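Local coordinates for probable chemoreceptor (Methyl-accepting chemotaxis) transmembrane protein (Rhizobium meliloti, PDB 6D8V), which probably acts as a transmembrane chemoreceptor whose sensory domain binds quaternary ammonium compounds such as the proline betaine 1,1-dimethyl-prolinium to steer chemotaxis, at residues L6-A11 and P231-N236; S20-S25 and D179-V184; L195-K200 and V257-L262; F245-Y250 and L262-V267. All blocks are in the same frame, centred on the assembly; numbering follows the deposited sequence.

Contact 1 of 4, residues L6-A11 and P231-N236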
loop_
_atom_site.group_PDB
_atom_site.type_symbol
_atom_site.label_atom_id
_atom_site.label_comp_id
_atom_site.label_asym_id
_atom_site.label_seq_id
_atom_site.Cartn_x
_atom_site.Cartn_y
_atom_site.Cartn_z
ATOM N N LEU A 6 -8.324 -31.625 -1.158
ATOM C CA LEU A 6 -8.518 -31.170 0.217
ATOM C C LEU A 6 -7.506 -30.094 0.600
ATOM O O LEU A 6 -7.846 -29.135 1.304
ATOM C CB LEU A 6 -8.426 -32.360 1.173
ATOM C CG LEU A 6 -8.261 -32.053 2.660
ATOM C CD1 LEU A 6 -9.181 -30.923 3.071
ATOM C CD2 LEU A 6 -8.547 -33.296 3.481
ATOM N N VAL A 7 -6.256 -30.238 0.161
ATOM C CA VAL A 7 -5.279 -29.181 0.404
ATOM C C VAL A 7 -5.722 -27.899 -0.281
ATOM O O VAL A 7 -5.675 -26.810 0.308
ATOM C CB VAL A 7 -3.876 -29.624 -0.061
ATOM C CG1 VAL A 7 -2.875 -28.497 0.113
ATOM C CG2 VAL A 7 -3.426 -30.855 0.711
ATOM N N PHE A 8 -6.174 -28.008 -1.532
ATOM C CA PHE A 8 -6.653 -26.835 -2.259
ATOM C C PHE A 8 -7.825 -26.169 -1.535
ATOM O O PHE A 8 -7.849 -24.941 -1.383
ATOM C CB PHE A 8 -7.040 -27.243 -3.683
ATOM C CG PHE A 8 -7.228 -26.089 -4.626
ATOM C CD1 PHE A 8 -6.815 -24.812 -4.287
ATOM C CD2 PHE A 8 -7.833 -26.286 -5.857
ATOM C CE1 PHE A 8 -7.001 -23.751 -5.165
ATOM C CE2 PHE A 8 -8.019 -25.230 -6.736
ATOM C CZ PHE A 8 -7.603 -23.961 -6.390
ATOM N N ASP A 9 -8.796 -26.954 -1.057
ATOM C CA ASP A 9 -9.934 -26.352 -0.366
ATOM C C ASP A 9 -9.493 -25.660 0.922
ATOM O O ASP A 9 -9.728 -24.458 1.102
ATOM C CB ASP A 9 -11.010 -27.404 -0.083
ATOM C CG ASP A 9 -11.681 -27.918 -1.354
ATOM O OD1 ASP A 9 -11.721 -27.185 -2.369
ATOM O OD2 ASP A 9 -12.174 -29.065 -1.337
ATOM N N GLY A 10 -8.839 -26.395 1.827
ATOM C CA GLY A 10 -8.419 -25.802 3.094
ATOM C C GLY A 10 -7.631 -24.517 2.911
ATOM O O GLY A 10 -7.885 -23.510 3.582
ATOM N N ALA A 11 -6.649 -24.538 2.007
ATOM C CA ALA A 11 -5.901 -23.322 1.689
ATOM C C ALA A 11 -6.814 -22.216 1.166
ATOM O O ALA A 11 -6.662 -21.045 1.539
ATOM C CB ALA A 11 -4.805 -23.629 0.665
ATOM N N PRO A 231 -8.685 -18.774 -8.293
ATOM C CA PRO A 231 -7.534 -19.385 -7.625
ATOM C C PRO A 231 -6.828 -20.396 -8.507
ATOM O O PRO A 231 -7.433 -21.041 -9.364
ATOM C CB PRO A 231 -8.164 -20.061 -6.402
ATOM C CG PRO A 231 -9.418 -19.262 -6.157
ATOM C CD PRO A 231 -9.924 -18.951 -7.526
ATOM N N ARG A 232 -5.522 -20.514 -8.295
ATOM C CA ARG A 232 -4.721 -21.572 -8.889
ATOM C C ARG A 232 -3.926 -22.270 -7.788
ATOM O O ARG A 232 -3.791 -21.758 -6.671
ATOM C CB ARG A 232 -3.781 -21.027 -9.977
ATOM C CG ARG A 232 -4.504 -20.447 -11.184
ATOM C CD ARG A 232 -5.333 -21.511 -11.917
ATOM N NE ARG A 232 -6.636 -20.994 -12.342
ATOM C CZ ARG A 232 -6.814 -20.137 -13.342
ATOM N NH1 ARG A 232 -8.034 -19.722 -13.649
ATOM N NH2 ARG A 232 -5.770 -19.685 -14.028
ATOM N N MET A 233 -3.420 -23.463 -8.110
ATOM C CA MET A 233 -2.570 -24.218 -7.200
ATOM C C MET A 233 -1.343 -24.702 -7.952
ATOM O O MET A 233 -1.463 -25.401 -8.961
ATOM C CB MET A 233 -3.307 -25.405 -6.583
ATOM C CG MET A 233 -2.625 -25.985 -5.344
ATOM S SD MET A 233 -3.268 -27.626 -4.959
ATOM C CE MET A 233 -2.939 -27.750 -3.201
ATOM N N ILE A 234 -0.173 -24.322 -7.456
ATOM C CA ILE A 234 1.100 -24.811 -7.960
ATOM C C ILE A 234 1.448 -26.068 -7.174
ATOM O O ILE A 234 1.561 -26.022 -5.943
ATOM C CB ILE A 234 2.186 -23.737 -7.819
ATOM C CG1 ILE A 234 1.614 -22.395 -8.282
ATOM C CG2 ILE A 234 3.406 -24.095 -8.639
ATOM C CD1 ILE A 234 2.524 -21.217 -8.081
ATOM N N GLU A 235 1.582 -27.193 -7.874
ATOM C CA GLU A 235 1.749 -28.478 -7.214
ATOM C C GLU A 235 3.218 -28.859 -7.119
ATOM O O GLU A 235 3.978 -28.709 -8.078
ATOM C CB GLU A 235 0.978 -29.574 -7.951
ATOM C CG GLU A 235 -0.531 -29.445 -7.880
ATOM C CD GLU A 235 -1.250 -30.610 -8.538
ATOM O OE1 GLU A 235 -0.678 -31.228 -9.462
ATOM O OE2 GLU A 235 -2.388 -30.909 -8.119
ATOM N N ASN A 236 3.594 -29.308 -5.948
ATOM C CA ASN A 236 4.914 -29.786 -5.738
ATOM C C ASN A 236 6.053 -28.907 -6.103
ATOM O O ASN A 236 6.623 -29.075 -7.156
ATOM C CB ASN A 236 5.135 -31.159 -6.292
ATOM C CG ASN A 236 5.916 -31.993 -5.348
ATOM O OD1 ASN A 236 6.612 -31.485 -4.502
ATOM N ND2 ASN A 236 5.771 -33.265 -5.451
#

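Contact 2 of 4, residues S20-S25 and D179-V184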
loop_
_atom_site.group_PDB
_atom_site.type_symbol
_atom_site.label_atom_id
_atom_site.label_comp_id
_atom_site.label_asym_id
_atom_site.label_seq_id
_atom_site.Cartn_x
_atom_site.Cartn_y
_atom_site.Cartn_z
ATOM N N SER A 20 -10.130 -11.140 3.232
ATOM C CA SER A 20 -11.110 -10.186 3.746
ATOM C C SER A 20 -10.505 -9.307 4.834
ATOM O O SER A 20 -10.921 -8.155 5.005
ATOM C CB SER A 20 -12.346 -10.908 4.268
ATOM O OG SER A 20 -12.110 -11.436 5.551
ATOM N N ASP A 21 -9.520 -9.827 5.569
ATOM C CA ASP A 21 -8.822 -9.004 6.545
ATOM C C ASP A 21 -7.956 -7.953 5.862
ATOM O O ASP A 21 -8.033 -6.769 6.210
ATOM C CB ASP A 21 -7.987 -9.880 7.474
ATOM C CG ASP A 21 -7.465 -9.117 8.666
ATOM O OD1 ASP A 21 -6.639 -8.202 8.474
ATOM O OD2 ASP A 21 -7.903 -9.412 9.796
ATOM N N ILE A 22 -7.136 -8.355 4.885
ATOM C CA ILE A 22 -6.336 -7.377 4.157
ATOM C C ILE A 22 -7.246 -6.393 3.429
ATOM O O ILE A 22 -7.069 -5.171 3.510
ATOM C CB ILE A 22 -5.367 -8.078 3.186
ATOM C CG1 ILE A 22 -4.395 -8.964 3.957
ATOM C CG2 ILE A 22 -4.570 -7.049 2.400
ATOM C CD1 ILE A 22 -3.620 -8.211 4.996
ATOM N N ALA A 23 -8.240 -6.909 2.704
ATOM C CA ALA A 23 -9.125 -6.027 1.944
ATOM C C ALA A 23 -9.868 -5.055 2.858
ATOM O O ALA A 23 -10.066 -3.885 2.508
ATOM C CB ALA A 23 -10.103 -6.862 1.122
ATOM N N GLY A 24 -10.278 -5.520 4.039
ATOM C CA GLY A 24 -10.917 -4.623 4.984
ATOM C C GLY A 24 -9.983 -3.535 5.461
ATOM O O GLY A 24 -10.286 -2.343 5.365
ATOM N N SER A 25 -8.821 -3.930 5.986
ATOM C CA SER A 25 -7.818 -2.950 6.385
ATOM C C SER A 25 -7.540 -1.946 5.263
ATOM O O SER A 25 -7.540 -0.730 5.501
ATOM C CB SER A 25 -6.537 -3.665 6.814
ATOM O OG SER A 25 -6.813 -4.657 7.783
ATOM N N ASP A 179 3.233 -8.329 9.292
ATOM C CA ASP A 179 2.744 -8.507 10.658
ATOM C C ASP A 179 1.319 -9.043 10.670
ATOM O O ASP A 179 1.006 -9.978 11.415
ATOM C CB ASP A 179 2.825 -7.185 11.425
ATOM C CG ASP A 179 4.221 -6.895 11.953
ATOM O OD1 ASP A 179 5.092 -7.789 11.879
ATOM O OD2 ASP A 179 4.447 -5.769 12.446
ATOM N N ARG A 180 0.433 -8.458 9.860
ATOM C CA ARG A 180 -0.945 -8.938 9.820
ATOM C C ARG A 180 -1.011 -10.400 9.397
ATOM O O ARG A 180 -1.824 -11.167 9.925
ATOM C CB ARG A 180 -1.785 -8.077 8.876
ATOM C CG ARG A 180 -1.811 -6.602 9.247
ATOM C CD ARG A 180 -3.210 -6.014 9.172
ATOM N NE ARG A 180 -4.125 -6.590 10.149
ATOM C CZ ARG A 180 -5.237 -5.994 10.556
ATOM N NH1 ARG A 180 -5.556 -4.805 10.071
ATOM N NH2 ARG A 180 -6.024 -6.582 11.451
ATOM N N LEU A 181 -0.165 -10.806 8.450
ATOM C CA LEU A 181 -0.180 -12.194 8.008
ATOM C C LEU A 181 0.291 -13.156 9.085
ATOM O O LEU A 181 0.130 -14.370 8.921
ATOM C CB LEU A 181 0.680 -12.364 6.762
ATOM C CG LEU A 181 0.169 -11.611 5.538
ATOM C CD1 LEU A 181 0.881 -12.111 4.297
ATOM C CD2 LEU A 181 -1.337 -11.764 5.400
ATOM N N SER A 182 0.886 -12.654 10.161
ATOM C CA SER A 182 1.138 -13.466 11.339
ATOM C C SER A 182 0.168 -13.187 12.476
ATOM O O SER A 182 0.068 -14.010 13.391
ATOM C CB SER A 182 2.574 -13.258 11.830
ATOM O OG SER A 182 3.470 -14.096 11.108
ATOM N N ALA A 183 -0.490 -12.057 12.510
ATOM C CA ALA A 183 -1.543 -11.875 13.494
ATOM C C ALA A 183 -2.759 -12.759 13.254
ATOM O O ALA A 183 -3.383 -13.221 14.175
ATOM C CB ALA A 183 -1.932 -10.435 13.627
ATOM N N VAL A 184 -3.069 -13.013 11.994
ATOM C CA VAL A 184 -4.066 -13.987 11.623
ATOM C C VAL A 184 -3.287 -15.145 11.001
ATOM O O VAL A 184 -2.662 -15.015 9.975
ATOM C CB VAL A 184 -5.111 -13.353 10.689
ATOM C CG1 VAL A 184 -5.395 -11.926 11.090
ATOM C CG2 VAL A 184 -4.660 -13.337 9.267
#

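Contact 3 of 4, residues L195-K200 and V257-L262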
loop_
_atom_site.group_PDB
_atom_site.type_symbol
_atom_site.label_atom_id
_atom_site.label_comp_id
_atom_site.label_asym_id
_atom_site.label_seq_id
_atom_site.Cartn_x
_atom_site.Cartn_y
_atom_site.Cartn_z
ATOM N N LEU A 195 1.220 -11.281 -2.920
ATOM C CA LEU A 195 1.711 -10.696 -4.162
ATOM C C LEU A 195 0.884 -9.474 -4.528
ATOM O O LEU A 195 -0.291 -9.362 -4.167
ATOM C CB LEU A 195 1.671 -11.706 -5.318
ATOM C CG LEU A 195 2.700 -12.830 -5.269
ATOM C CD1 LEU A 195 2.761 -13.601 -6.578
ATOM C CD2 LEU A 195 4.056 -12.246 -4.923
ATOM N N SER A 196 1.509 -8.555 -5.265
ATOM C CA SER A 196 0.869 -7.298 -5.627
ATOM C C SER A 196 0.041 -7.448 -6.902
ATOM O O SER A 196 -0.137 -8.543 -7.444
ATOM C CB SER A 196 1.908 -6.197 -5.810
ATOM O OG SER A 196 2.556 -6.323 -7.068
ATOM N N GLN A 197 -0.448 -6.307 -7.396
ATOM C CA GLN A 197 -1.255 -6.246 -8.609
ATOM C C GLN A 197 -0.562 -6.883 -9.811
ATOM O O GLN A 197 -1.232 -7.388 -10.721
ATOM C CB GLN A 197 -1.571 -4.785 -8.915
ATOM C CG GLN A 197 -2.012 -3.977 -7.704
ATOM C CD GLN A 197 -0.883 -3.211 -7.041
ATOM O OE1 GLN A 197 -0.309 -3.665 -6.047
ATOM N NE2 GLN A 197 -0.571 -2.030 -7.575
ATOM N N SER A 198 0.769 -6.827 -9.857
ATOM C CA SER A 198 1.532 -7.350 -10.979
ATOM C C SER A 198 2.354 -8.568 -10.592
ATOM O O SER A 198 3.217 -9.001 -11.369
ATOM C CB SER A 198 2.434 -6.260 -11.557
ATOM O OG SER A 198 3.321 -5.760 -10.575
ATOM N N GLY A 199 2.110 -9.131 -9.411
ATOM C CA GLY A 199 2.866 -10.280 -8.971
ATOM C C GLY A 199 4.177 -9.956 -8.288
ATOM O O GLY A 199 5.016 -10.848 -8.138
ATOM N N LYS A 200 4.393 -8.706 -7.891
ATOM C CA LYS A 200 5.555 -8.369 -7.084
ATOM C C LYS A 200 5.332 -8.851 -5.651
ATOM O O LYS A 200 4.191 -8.940 -5.177
ATOM C CB LYS A 200 5.799 -6.853 -7.100
ATOM C CG LYS A 200 5.799 -6.179 -8.470
ATOM C CD LYS A 200 7.216 -5.870 -8.922
ATOM C CE LYS A 200 7.271 -4.750 -9.962
ATOM N NZ LYS A 200 6.662 -3.476 -9.463
ATOM N N VAL A 257 -9.519 1.060 -4.694
ATOM C CA VAL A 257 -8.325 1.540 -5.332
ATOM C C VAL A 257 -8.063 0.827 -6.592
ATOM O O VAL A 257 -7.046 0.869 -7.147
ATOM C CB VAL A 257 -7.173 1.305 -4.450
ATOM C CG1 VAL A 257 -7.370 2.074 -3.220
ATOM C CG2 VAL A 257 -7.142 -0.112 -4.058
ATOM N N ASN A 258 -9.024 0.124 -7.038
ATOM C CA ASN A 258 -8.952 -0.467 -8.374
ATOM C C ASN A 258 -7.677 -1.298 -8.549
ATOM O O ASN A 258 -6.739 -0.931 -9.264
ATOM C CB ASN A 258 -9.045 0.620 -9.446
ATOM C CG ASN A 258 -9.123 0.047 -10.849
ATOM O OD1 ASN A 258 -9.799 -0.955 -11.092
ATOM N ND2 ASN A 258 -8.414 0.676 -11.781
ATOM N N ALA A 259 -7.678 -2.445 -7.874
ATOM C CA ALA A 259 -6.551 -3.363 -7.935
ATOM C C ALA A 259 -6.923 -4.639 -7.198
ATOM O O ALA A 259 -7.891 -4.678 -6.438
ATOM C CB ALA A 259 -5.281 -2.758 -7.333
ATOM N N GLN A 260 -6.145 -5.687 -7.441
ATOM C CA GLN A 260 -6.281 -6.932 -6.710
ATOM C C GLN A 260 -4.903 -7.410 -6.274
ATOM O O GLN A 260 -3.880 -7.055 -6.865
ATOM C CB GLN A 260 -6.966 -8.005 -7.551
ATOM C CG GLN A 260 -6.272 -8.303 -8.858
ATOM C CD GLN A 260 -6.865 -9.505 -9.547
ATOM O OE1 GLN A 260 -7.903 -10.017 -9.130
ATOM N NE2 GLN A 260 -6.207 -9.971 -10.601
ATOM N N TRP A 261 -4.892 -8.220 -5.222
ATOM C CA TRP A 261 -3.680 -8.842 -4.718
ATOM C C TRP A 261 -3.837 -10.357 -4.693
ATOM O O TRP A 261 -4.948 -10.892 -4.745
ATOM C CB TRP A 261 -3.342 -8.350 -3.313
ATOM C CG TRP A 261 -2.819 -6.953 -3.268
ATOM C CD1 TRP A 261 -2.538 -6.140 -4.327
ATOM C CD2 TRP A 261 -2.506 -6.201 -2.093
ATOM N NE1 TRP A 261 -2.067 -4.925 -3.882
ATOM C CE2 TRP A 261 -2.042 -4.939 -2.513
ATOM C CE3 TRP A 261 -2.581 -6.473 -0.723
ATOM C CZ2 TRP A 261 -1.655 -3.952 -1.616
ATOM C CZ3 TRP A 261 -2.195 -5.492 0.169
ATOM C CH2 TRP A 261 -1.733 -4.247 -0.282
ATOM N N LEU A 262 -2.706 -11.046 -4.596
ATOM C CA LEU A 262 -2.667 -12.492 -4.441
ATOM C C LEU A 262 -2.273 -12.831 -3.012
ATOM O O LEU A 262 -1.249 -12.358 -2.509
ATOM C CB LEU A 262 -1.672 -13.150 -5.404
ATOM C CG LEU A 262 -1.965 -13.099 -6.886
ATOM C CD1 LEU A 262 -3.445 -13.346 -7.122
ATOM C CD2 LEU A 262 -1.535 -11.761 -7.449
#

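Contact 4 of 4, residues F245-Y250 and L262-V267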
loop_
_atom_site.group_PDB
_atom_site.type_symbol
_atom_site.label_atom_id
_atom_site.label_comp_id
_atom_site.label_asym_id
_atom_site.label_seq_id
_atom_site.Cartn_x
_atom_site.Cartn_y
_atom_site.Cartn_z
ATOM N N PHE A 245 6.081 -28.744 -0.845
ATOM C CA PHE A 245 4.781 -28.253 -0.505
ATOM C C PHE A 245 4.076 -27.761 -1.706
ATOM O O PHE A 245 4.601 -27.764 -2.797
ATOM C CB PHE A 245 4.864 -27.155 0.532
ATOM C CG PHE A 245 5.742 -26.020 0.150
ATOM C CD1 PHE A 245 6.404 -25.336 1.104
ATOM C CD2 PHE A 245 5.881 -25.635 -1.140
ATOM C CE1 PHE A 245 7.212 -24.296 0.760
ATOM C CE2 PHE A 245 6.658 -24.599 -1.493
ATOM C CZ PHE A 245 7.332 -23.933 -0.552
ATOM N N ASP A 246 2.852 -27.355 -1.471
ATOM C CA ASP A 246 2.020 -26.806 -2.530
ATOM C C ASP A 246 1.848 -25.306 -2.324
ATOM O O ASP A 246 1.784 -24.821 -1.191
ATOM C CB ASP A 246 0.642 -27.479 -2.549
ATOM C CG ASP A 246 0.715 -28.968 -2.817
ATOM O OD1 ASP A 246 1.248 -29.361 -3.877
ATOM O OD2 ASP A 246 0.236 -29.746 -1.966
ATOM N N ARG A 247 1.758 -24.570 -3.429
ATOM C CA ARG A 247 1.535 -23.128 -3.397
ATOM C C ARG A 247 0.160 -22.854 -3.982
ATOM O O ARG A 247 -0.070 -23.098 -5.169
ATOM C CB ARG A 247 2.616 -22.379 -4.174
ATOM C CG ARG A 247 2.474 -20.866 -4.139
ATOM C CD ARG A 247 3.521 -20.210 -3.251
ATOM N NE ARG A 247 4.828 -20.120 -3.908
ATOM C CZ ARG A 247 5.980 -19.972 -3.266
ATOM N NH1 ARG A 247 5.998 -19.903 -1.942
ATOM N NH2 ARG A 247 7.111 -19.901 -3.947
ATOM N N VAL A 248 -0.755 -22.359 -3.155
ATOM C CA VAL A 248 -2.070 -21.933 -3.615
ATOM C C VAL A 248 -2.065 -20.417 -3.743
ATOM O O VAL A 248 -1.660 -19.708 -2.812
ATOM C CB VAL A 248 -3.182 -22.401 -2.661
ATOM C CG1 VAL A 248 -4.499 -21.782 -3.065
ATOM C CG2 VAL A 248 -3.291 -23.908 -2.675
ATOM N N VAL A 249 -2.515 -19.920 -4.890
ATOM C CA VAL A 249 -2.602 -18.489 -5.147
ATOM C C VAL A 249 -4.071 -18.091 -5.146
ATOM O O VAL A 249 -4.917 -18.788 -5.717
ATOM C CB VAL A 249 -1.912 -18.117 -6.474
ATOM C CG1 VAL A 249 -0.604 -18.865 -6.603
ATOM C CG2 VAL A 249 -2.806 -18.439 -7.639
ATOM N N TYR A 250 -4.377 -16.973 -4.489
ATOM C CA TYR A 250 -5.761 -16.560 -4.252
ATOM C C TYR A 250 -5.877 -15.066 -4.527
ATOM O O TYR A 250 -5.578 -14.233 -3.660
ATOM C CB TYR A 250 -6.189 -16.901 -2.822
ATOM C CG TYR A 250 -7.663 -16.789 -2.527
ATOM C CD1 TYR A 250 -8.521 -17.869 -2.742
ATOM C CD2 TYR A 250 -8.200 -15.620 -1.992
ATOM C CE1 TYR A 250 -9.871 -17.779 -2.455
ATOM C CE2 TYR A 250 -9.548 -15.520 -1.700
ATOM C CZ TYR A 250 -10.383 -16.596 -1.933
ATOM O OH TYR A 250 -11.733 -16.488 -1.640
ATOM N N LEU A 262 -2.706 -11.046 -4.596
ATOM C CA LEU A 262 -2.667 -12.492 -4.441
ATOM C C LEU A 262 -2.273 -12.831 -3.012
ATOM O O LEU A 262 -1.249 -12.358 -2.509
ATOM C CB LEU A 262 -1.672 -13.150 -5.404
ATOM C CG LEU A 262 -1.965 -13.099 -6.886
ATOM C CD1 LEU A 262 -3.445 -13.346 -7.122
ATOM C CD2 LEU A 262 -1.535 -11.761 -7.449
ATOM N N VAL A 263 -3.084 -13.642 -2.369
ATOM C CA VAL A 263 -2.659 -14.381 -1.198
ATOM C C VAL A 263 -1.989 -15.651 -1.696
ATOM O O VAL A 263 -2.499 -16.322 -2.601
ATOM C CB VAL A 263 -3.853 -14.695 -0.280
ATOM C CG1 VAL A 263 -3.424 -15.546 0.887
ATOM C CG2 VAL A 263 -4.486 -13.405 0.215
ATOM N N LEU A 264 -0.823 -15.947 -1.155
ATOM C CA LEU A 264 -0.158 -17.217 -1.385
ATOM C C LEU A 264 -0.181 -17.974 -0.073
ATOM O O LEU A 264 0.206 -17.437 0.969
ATOM C CB LEU A 264 1.290 -17.035 -1.845
ATOM C CG LEU A 264 1.588 -16.112 -3.017
ATOM C CD1 LEU A 264 3.081 -16.148 -3.289
ATOM C CD2 LEU A 264 0.799 -16.529 -4.244
ATOM N N VAL A 265 -0.626 -19.214 -0.124
ATOM C CA VAL A 265 -0.708 -20.045 1.063
ATOM C C VAL A 265 0.075 -21.311 0.760
ATOM O O VAL A 265 -0.227 -22.023 -0.207
ATOM C CB VAL A 265 -2.170 -20.325 1.459
ATOM C CG1 VAL A 265 -3.015 -20.536 0.207
ATOM C CG2 VAL A 265 -2.259 -21.495 2.426
ATOM N N ASP A 266 1.113 -21.554 1.550
ATOM C CA ASP A 266 2.025 -22.660 1.329
ATOM C C ASP A 266 1.695 -23.759 2.325
ATOM O O ASP A 266 1.685 -23.519 3.538
ATOM C CB ASP A 266 3.476 -22.200 1.478
ATOM C CG ASP A 266 3.949 -21.336 0.303
ATOM O OD1 ASP A 266 3.228 -21.254 -0.714
ATOM O OD2 ASP A 266 5.046 -20.741 0.387
ATOM N N VAL A 267 1.402 -24.948 1.807
ATOM C CA VAL A 267 1.027 -26.089 2.631
ATOM C C VAL A 267 2.031 -27.205 2.378
ATOM O O VAL A 267 2.178 -27.657 1.241
ATOM C CB VAL A 267 -0.407 -26.569 2.342
ATOM C CG1 VAL A 267 -0.845 -27.598 3.374
ATOM C CG2 VAL A 267 -1.371 -25.377 2.330
#

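Contact 1 of 4, residues L6-A11 and P231-N236
Phe8 and Val7, near the start of the long helix 2-45, meet Met233 on strand 232-239, an outer strand of the four-stranded antiparallel sheet, and Pro231 just before it, an alpha-on-beta contact at the surface of the protein. The axes of the helical segment 6-11 and the strand segment 232-235 run at 131° to each other and come within 9.9 Å. At the centre lies a Met-aromatic contact. Met233 CB sits over the middle of the Phe8 ring, 4.3 Å from its centroid and 11° off the normal, a CH-pi approach, whereas Met233 SD stands obliquely at 4.9 Å from the same centroid. The methionine runs on almost fully extended from CB, with CG anti to its backbone N (chi1 -163°), and this straight chain carries the terminal methyl past the ring to the helix, where Met233 CE touches Val7 CG1 at 3.4 Å. A flexible, polarisable thioether suits this task, since it can serve a ring and a branched aliphatic group at once. Pro231 meets the ring differently: its CB comes to the edge, near the ring plane, 3.9 Å from Phe8 CZ. Further along the helix, Lys12 makes a cation-pi contact with Phe8. Deeper in, Met233 packs on Val248 of the adjoining strand 243-254, Val7 reaches Val267 of strand 259-268, and Ala11 touches Val248 and Val265, so the helix lies across three strands of the sheet.

Contact 2 of 4, residues S20-S25 and D179-V184
Asp21 and Arg180 form a salt bridge between two helices. Asp21 OD1 lies over the centre of one guanidinium face, 3.4 Å from Arg180 NE, and the carboxylate and guanidinium planes stand 80° apart. No N-H points at the oxygen, so the attraction rests on charge alone. Ser25 OG is close to Arg180 NH1, but at a poor angle for a hydrogen bond. The hydroxyl instead donates to Asp21 O one turn earlier (OG to O, 2.9 Å), while Ser25 N reaches that carbonyl from the opposite face of its plane. Val184 CG1 approaches Asp21 OD2 at 3.8 Å, the two side chains crossing at a slant. Beneath the charges, Ile22 CD1 meets Leu181 CD2 at 4.2 Å. The bends at chi2 and chi3 of Arg180 set its guanidinium with one face to Asp21 OD1, and Phe67 adds a cation-pi partner. A leucine in place of Arg180 would probably leave the Asp21 carboxylate without its countercharge and Phe67 without its cation. Leu181 also packs on Ile18, Val192 and Leu194. With the axes of segments 20-25 and 179-183 11.0 Å apart and at 134°, this is a wide oblique helix-helix contact bridged by long side chains, apolar where buried and charged where partly exposed, tying helix 174-183 to helix 2-45.

Contact 3 of 4, residues L195-K200 and V257-L262
Leu195 and Leu262 are joined first by their backbones, as an antiparallel hydrogen-bonded pair between strands 191-195 and 259-268. Leu195 N donates to Leu262 O at 2.7 Å, in the carbonyl plane. Leu262 N returns the bond to Leu195 O at 3.0 Å, from above that carbonyl's plane. Just beyond, the first strand ends in a type I turn from Ser196 to Gly199. Glycine suits the last position, since its positive phi would press a side chain against the preceding carbonyl. Ser196 OG accepts from Lys200 N (3.1 Å) and bonds to Gln138, holding the loop in shape.

One polar side-chain bond links the segments. Trp261 NE1 donates to Gln197 OE1 at 3.1 Å with an N-H angle of 140°; the amide and ring planes are 38° apart, and the donor sits above the carbonyl plane. Gln197 is bent at chi2 (95°), which turns its amide alongside the indole. A CA-H...O contact runs from Gln197 CA to Gln260 O.

Among apolar groups, Leu195 CB meets Leu262 CB at 3.6 Å and Gln197 CG meets Ala259 CB at 3.5 Å. The leucine pair continues onto helix 219-228 through Val222 and Leu226. Burying an indole is costly if its N-H lacks an acceptor; Gln197 supplies one, so the loop satisfies the tryptophan while the Leu195-Leu262 pair of backbone bonds sets the register.

Contact 4 of 4, residues F245-Y250 and L262-V267
Arg247 and Asp266 lie side by side on one face of the beta hairpin formed by strands 243-254 and 259-268, as a non-hydrogen-bonded antiparallel pair. Their ends converge in a salt bridge, Arg247 NH1 to Asp266 OD2 at 2.7 Å, with Asp266 OD2 at the guanidinium edge. The hydrogen bond within it is weak, its N-H angle being only 122°, and the two planes are 36° apart. Arg247 leaves the backbone with CG anti to N (chi1 -178°), then bends at chi2 and chi3, which brings its head across to the aspartate. Tyr239 OH holds NH2, and Tyr214 OH weakly engages NE. Replacing Arg247 with a methionine would probably leave the buried Asp266 carboxylate without its countercharge and the Tyr239 hydroxyl without this partner. The ring of Phe245 turns one face to Asp266 CB, which lies toward its rim.

Next along the same face Val249 and Leu264 point the same way, and Val249 CG1 touches Leu264 CD2 at 3.6 Å; Val249 packs on Val222 and Ala225 of helix 219-228. The other face turns to helix 2-45. There Val248 and Val265 run alongside each other, Val248 CB to Val265 CG1 at 3.4 Å, and both meet Ala11; Tyr250 CB faces Val263 CB at 4.1 Å.

Paired backbone bonds join Val248 with Val265 (N to O 3.0 Å and O to N 2.9 Å) and likewise Tyr250 with Val263. Beta-branched valines suit such extended strands. The chemistry is thus divided: aliphatic side chains pack on both faces, while one face also buries an ion pair whose cation is shared with tyrosine hydroxyls.

Contact 4 is the buried core of the set and contact 1 its surface counterpart; contacts 2 and 3 are partly buried. Contacts 1, 3 and 4 all reach the four-stranded sheet: contact 4 pairs its two central strands, contact 3 an edge strand with a central one through the shared Leu262, and contact 1 lays a helix against the opposite edge. Contacts 1 and 4 touch through backbone bonds between neighbouring strands. Helix 2-45 serves contacts 1 and 2, and Ile22 of contact 2 packs on Trp261 of contact 3. A ladder of backbone bonds runs through contact 4, and contact 3 has one backbone pair and a side-chain bond, whereas the helix contacts rely on side chains: apolar and sulfur-aromatic in contact 1, charged in contact 2.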